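Local coordinates for protein TRAP dicarboxylate transporter-DctP subunit (PDB 4PE3) that probably binds a small organic acid or related solute in the periplasm and delivers it to a TRAP-type membrane transporter, at residues G114-P119 and H238-V243; V149-L154 and T273-L278. All coordinates share one frame; numbering follows the deposited sequence.

Interaction 1: residues G114-P119 and H238-V243; sequences GAWADP and HSLPLV
L240 reaches across to W116 and P119, and its CD1 branch does most of the touching. Two interior loops meet here, one running between helices 104-110 and 119-128, the other leading into strand 243-248 of the five-stranded sheet. W116 and L240 cross at about a right angle. CD1 of L240 sits 3.6 Å from CB of W116, at the root of the indole, while CB of L240 meets the ring at its edge, near the ring plane, 4.0 Å from CD1 of W116. The leucine is turned so that CG lies anti to its own backbone N (chi1 -160°), which carries CD1 past the tryptophan to the start of helix 119-128, where it lies 3.8 Å from CA of P119. The proline ring is grazed more loosely, CD of P119 to CD1 of L240 being 4.3 Å. One face of the indole is taken by its own neighbour, the methyl of A115 lying over the ring centre.

At the other end the backbones come together. G114 N donates to O of H238 over 3.2 Å, a bent bond. G114 has phi/psi of 95/-9, where a CB would press on the preceding carbonyl O. The imidazole of H238 turns elsewhere: its NE2 is hydrogen-bonded to D213, a residue of a zinc site, and its ring meets F185 edge to face.

D118 caps helix 119-128 through A120 N, and W116 also packs on helix 324-339. Between the segments, then, one backbone hydrogen bond fixes the glycine end, while cohesion farther along comes from buried apolar contact of leucine with tryptophan and proline.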
loop_
_atom_site.group_PDB
_atom_site.type_symbol
_atom_site.label_atom_id
_atom_site.label_comp_id
_atom_site.label_asym_id
_atom_site.label_seq_id
_atom_site.Cartn_x
_atom_site.Cartn_y
_atom_site.Cartn_z
ATOM N N GLY A 114 -10.282 1.078 0.278
ATOM C CA GLY A 114 -11.188 2.157 -0.059
ATOM C C GLY A 114 -10.896 3.506 0.588
ATOM O O GLY A 114 -11.496 4.524 0.258
ATOM N N ALA A 115 -9.967 3.535 1.529
ATOM C CA ALA A 115 -9.691 4.773 2.239
ATOM C C ALA A 115 -9.040 5.864 1.394
ATOM O O ALA A 115 -9.238 7.046 1.653
ATOM C CB ALA A 115 -8.811 4.492 3.437
ATOM N N TRP A 116 -8.230 5.469 0.412
ATOM C CA TRP A 116 -7.301 6.406 -0.214
ATOM C C TRP A 116 -7.546 6.601 -1.717
ATOM O O TRP A 116 -7.899 5.663 -2.426
ATOM C CB TRP A 116 -5.844 5.943 -0.024
ATOM C CG TRP A 116 -5.501 5.543 1.383
ATOM C CD1 TRP A 116 -4.984 4.350 1.781
ATOM C CD2 TRP A 116 -5.665 6.329 2.563
ATOM N NE1 TRP A 116 -4.825 4.338 3.133
ATOM C CE2 TRP A 116 -5.202 5.549 3.638
ATOM C CE3 TRP A 116 -6.132 7.617 2.814
ATOM C CZ2 TRP A 116 -5.227 6.000 4.943
ATOM C CZ3 TRP A 116 -6.134 8.075 4.133
ATOM C CH2 TRP A 116 -5.681 7.266 5.174
ATOM N N ALA A 117 -7.340 7.836 -2.161
ATOM C CA ALA A 117 -7.437 8.217 -3.574
ATOM C C ALA A 117 -6.089 8.682 -4.114
ATOM O O ALA A 117 -5.958 8.977 -5.304
ATOM C CB ALA A 117 -8.465 9.310 -3.740
ATOM N N ASP A 118 -5.087 8.750 -3.236
ATOM C CA ASP A 118 -3.756 9.188 -3.623
ATOM C C ASP A 118 -2.784 8.837 -2.515
ATOM O O ASP A 118 -3.153 8.924 -1.332
ATOM C CB ASP A 118 -3.698 10.691 -3.828
ATOM C CG ASP A 118 -2.407 11.117 -4.472
ATOM O OD1 ASP A 118 -2.277 10.981 -5.711
ATOM O OD2 ASP A 118 -1.486 11.505 -3.738
ATOM N N PRO A 119 -1.515 8.507 -2.857
ATOM C CA PRO A 119 -0.581 8.181 -1.770
ATOM C C PRO A 119 -0.404 9.318 -0.763
ATOM O O PRO A 119 -0.144 9.043 0.402
ATOM C CB PRO A 119 0.727 7.885 -2.507
ATOM C CG PRO A 119 0.299 7.380 -3.844
ATOM C CD PRO A 119 -0.977 8.101 -4.170
ATOM N N HIS A 238 -9.311 1.656 -4.283
ATOM C CA HIS A 238 -9.454 0.584 -3.316
ATOM C C HIS A 238 -8.217 -0.049 -2.703
ATOM O O HIS A 238 -8.327 -0.592 -1.609
ATOM C CB HIS A 238 -10.375 -0.504 -3.848
ATOM C CG HIS A 238 -9.660 -1.564 -4.605
ATOM N ND1 HIS A 238 -9.259 -1.412 -5.914
ATOM C CD2 HIS A 238 -9.241 -2.791 -4.220
ATOM C CE1 HIS A 238 -8.613 -2.498 -6.298
ATOM N NE2 HIS A 238 -8.602 -3.356 -5.294
ATOM N N SER A 239 -7.046 -0.012 -3.343
ATOM C CA SER A 239 -5.895 -0.741 -2.833
ATOM C C SER A 239 -4.621 0.101 -2.881
ATOM O O SER A 239 -4.176 0.502 -3.962
ATOM C CB SER A 239 -5.679 -2.023 -3.613
ATOM O OG SER A 239 -4.552 -2.687 -3.042
ATOM N N LEU A 240 -4.036 0.376 -1.722
ATOM C CA LEU A 240 -2.846 1.190 -1.620
ATOM C C LEU A 240 -2.007 0.597 -0.483
ATOM O O LEU A 240 -2.149 1.009 0.676
ATOM C CB LEU A 240 -3.224 2.651 -1.349
ATOM C CG LEU A 240 -2.171 3.718 -1.661
ATOM C CD1 LEU A 240 -2.802 5.124 -1.685
ATOM C CD2 LEU A 240 -1.053 3.658 -0.658
ATOM N N PRO A 241 -1.165 -0.398 -0.782
ATOM C CA PRO A 241 -0.460 -1.105 0.291
ATOM C C PRO A 241 0.591 -0.265 1.021
ATOM O O PRO A 241 1.309 0.527 0.425
ATOM C CB PRO A 241 0.210 -2.276 -0.429
ATOM C CG PRO A 241 -0.527 -2.420 -1.723
ATOM C CD PRO A 241 -1.018 -1.064 -2.087
ATOM N N LEU A 242 0.672 -0.460 2.334
ATOM C CA LEU A 242 1.647 0.212 3.193
ATOM C C LEU A 242 2.902 -0.637 3.294
ATOM O O LEU A 242 2.837 -1.802 3.673
ATOM C CB LEU A 242 1.052 0.432 4.590
ATOM C CG LEU A 242 1.754 1.355 5.569
ATOM C CD1 LEU A 242 0.834 1.813 6.687
ATOM C CD2 LEU A 242 2.932 0.633 6.171
ATOM N N VAL A 243 4.026 -0.040 2.917
ATOM C CA VAL A 243 5.340 -0.653 3.126
ATOM C C VAL A 243 6.033 0.114 4.243
ATOM O O VAL A 243 6.134 1.347 4.216
ATOM C CB VAL A 243 6.161 -0.643 1.827
ATOM C CG1 VAL A 243 7.618 -0.851 2.091
ATOM C CG2 VAL A 243 5.627 -1.705 0.915
#

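Interaction 2: residues V149-L154 and T273-L278; sequences VSTPGL and TQIDTL
Helix 257-291 packs here against the turn that follows strand 144-150, an outermost strand, within this chain, of the five-stranded mixed sheet, in a partly buried contact of apolar groups, carbonyl oxygens and one bridging water. S150 and Q274 are joined through that water: it donates to OE1 of Q274 over 2.6 Å and is hydrogen-bonded at 2.7 Å to OG of S150, itself also hydrogen-bonded to V243 O. With CG anti to the backbone N (chi1 176°) and the chain extended beyond it, the Q274 side chain projects its amide from the helix to the turn. There O of T151 lies 3.1 Å from CD of Q274, but no hydrogen bond joins the two residues; NE2 of Q274 is instead bonded to N45 of helix 44-59. With an alanine here, the water is likely to lose its acceptor on the helix and N45 its amide donor, and a gap to open beside the T151 carbonyl.

One turn farther along, L278 spreads its two methyls over the backbone of the turn: CD1 lies 3.4 Å from O of T151, and CD2 3.4 Å from O of P152. CD1 also approaches N of G153, where a CB would press on the carbonyl O of P152 and lie close to this methyl. An ST turn braces the bend from within, G153 N donating to OG1 of T151 over 2.9 Å at 162°; OG1 is also hydrogen-bonded to P241 O. CG2 of T151 meets CG1 of I275 at 4.0 Å, the two side chains crossing at about a right angle.

T151 and I275 both reach helix 119-128, through M122 and I123 respectively, while P152 and Q274 touch helix 44-59; the strand end is thus bordered by three helices.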
loop_
_atom_site.group_PDB
_atom_site.type_symbol
_atom_site.label_atom_id
_atom_site.label_comp_id
_atom_site.label_asym_id
_atom_site.label_seq_id
_atom_site.Cartn_x
_atom_site.Cartn_y
_atom_site.Cartn_z
ATOM N N VAL A 149 6.935 5.454 6.256
ATOM C CA VAL A 149 6.089 4.694 5.365
ATOM C C VAL A 149 6.490 4.911 3.908
ATOM O O VAL A 149 7.045 5.953 3.532
ATOM C CB VAL A 149 4.583 5.071 5.599
ATOM C CG1 VAL A 149 4.254 6.433 5.004
ATOM C CG2 VAL A 149 3.694 4.014 5.041
ATOM N N SER A 150 6.213 3.904 3.087
ATOM C CA SER A 150 6.312 4.034 1.647
ATOM C C SER A 150 5.203 3.203 1.045
ATOM O O SER A 150 4.392 2.650 1.757
ATOM C CB SER A 150 7.678 3.541 1.202
ATOM O OG SER A 150 7.944 2.239 1.703
ATOM N N THR A 151 5.151 3.133 -0.282
ATOM C CA THR A 151 4.173 2.285 -0.943
ATOM C C THR A 151 4.640 1.844 -2.337
ATOM O O THR A 151 5.317 2.588 -3.024
ATOM C CB THR A 151 2.819 3.034 -1.048
ATOM O OG1 THR A 151 1.842 2.209 -1.696
ATOM C CG2 THR A 151 2.993 4.300 -1.835
ATOM N N PRO A 152 4.234 0.648 -2.761
ATOM C CA PRO A 152 4.432 0.283 -4.170
ATOM C C PRO A 152 3.356 0.887 -5.087
ATOM O O PRO A 152 3.366 0.628 -6.299
ATOM C CB PRO A 152 4.302 -1.235 -4.155
ATOM C CG PRO A 152 3.360 -1.494 -3.010
ATOM C CD PRO A 152 3.717 -0.480 -1.968
ATOM N N GLY A 153 2.424 1.653 -4.522
ATOM C CA GLY A 153 1.518 2.452 -5.336
ATOM C C GLY A 153 0.038 2.214 -5.114
ATOM O O GLY A 153 -0.383 1.127 -4.720
ATOM N N LEU A 154 -0.742 3.258 -5.351
ATOM C CA LEU A 154 -2.195 3.119 -5.433
ATOM C C LEU A 154 -2.505 2.365 -6.717
ATOM O O LEU A 154 -2.058 2.777 -7.807
ATOM C CB LEU A 154 -2.842 4.490 -5.448
ATOM C CG LEU A 154 -4.340 4.532 -5.699
ATOM C CD1 LEU A 154 -5.118 3.752 -4.649
ATOM C CD2 LEU A 154 -4.792 5.988 -5.792
ATOM N N THR A 273 10.637 9.877 -3.609
ATOM C CA THR A 273 11.201 9.469 -4.893
ATOM C C THR A 273 10.399 8.304 -5.455
ATOM O O THR A 273 10.124 8.250 -6.664
ATOM C CB THR A 273 12.680 9.062 -4.747
ATOM O OG1 THR A 273 13.413 10.178 -4.229
ATOM C CG2 THR A 273 13.278 8.606 -6.084
ATOM N N GLN A 274 10.040 7.359 -4.600
ATOM C CA GLN A 274 9.239 6.220 -5.001
ATOM C C GLN A 274 7.854 6.672 -5.491
ATOM O O GLN A 274 7.419 6.297 -6.571
ATOM C CB GLN A 274 9.105 5.207 -3.875
ATOM C CG GLN A 274 8.191 4.031 -4.193
ATOM C CD GLN A 274 8.378 2.876 -3.242
ATOM O OE1 GLN A 274 8.325 3.054 -2.036
ATOM N NE2 GLN A 274 8.584 1.678 -3.784
ATOM N N ILE A 275 7.169 7.500 -4.714
ATOM C CA ILE A 275 5.838 7.941 -5.116
ATOM C C ILE A 275 5.891 8.705 -6.428
ATOM O O ILE A 275 5.043 8.505 -7.285
ATOM C CB ILE A 275 5.168 8.726 -3.987
ATOM C CG1 ILE A 275 4.689 7.706 -2.949
ATOM C CG2 ILE A 275 4.024 9.589 -4.517
ATOM C CD1 ILE A 275 4.860 8.160 -1.582
ATOM N N ASP A 276 6.881 9.569 -6.597
ATOM C CA ASP A 276 6.960 10.370 -7.814
ATOM C C ASP A 276 7.320 9.490 -9.012
ATOM O O ASP A 276 6.801 9.685 -10.117
ATOM C CB ASP A 276 7.956 11.526 -7.629
ATOM C CG ASP A 276 7.499 12.552 -6.602
ATOM O OD1 ASP A 276 6.311 12.526 -6.205
ATOM O OD2 ASP A 276 8.338 13.395 -6.199
ATOM N N THR A 277 8.165 8.494 -8.813
ATOM C CA THR A 277 8.531 7.590 -9.897
ATOM C C THR A 277 7.313 6.777 -10.350
ATOM O O THR A 277 7.034 6.632 -11.541
ATOM C CB THR A 277 9.676 6.646 -9.471
ATOM O OG1 THR A 277 10.850 7.428 -9.203
ATOM C CG2 THR A 277 10.014 5.633 -10.540
ATOM N N LEU A 278 6.562 6.258 -9.396
ATOM C CA LEU A 278 5.333 5.522 -9.679
ATOM C C LEU A 278 4.341 6.415 -10.420
ATOM O O LEU A 278 3.684 5.980 -11.355
ATOM C CB LEU A 278 4.708 5.028 -8.370
ATOM C CG LEU A 278 5.449 3.924 -7.612
ATOM C CD1 LEU A 278 4.957 3.788 -6.205
ATOM C CD2 LEU A 278 5.289 2.600 -8.345
HETATM O O HOH W 1 7.297 1.108 -0.707
#

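How the interactions relate
The centre of interaction 1 lies about 5 Å, and that of interaction 2 about 9 Å, from the centre of the chain; the first is buried, the second only partly so. The first joins two loops through leucine-tryptophan packing and a direct backbone bond; the second sets a helix against a strand end, with water and carbonyl oxygens among its apolar groups. Segments 238-243 and 149-154 connect them: P241 O is probably hydrogen-bonded to T151 OG1, 2.8 Å away, and V243 O to S150 N, where antiparallel strands 243-248 and 144-150 adjoin. L242 also packs on V149. Helix 119-128 serves both, its M122 touching L240 and T151.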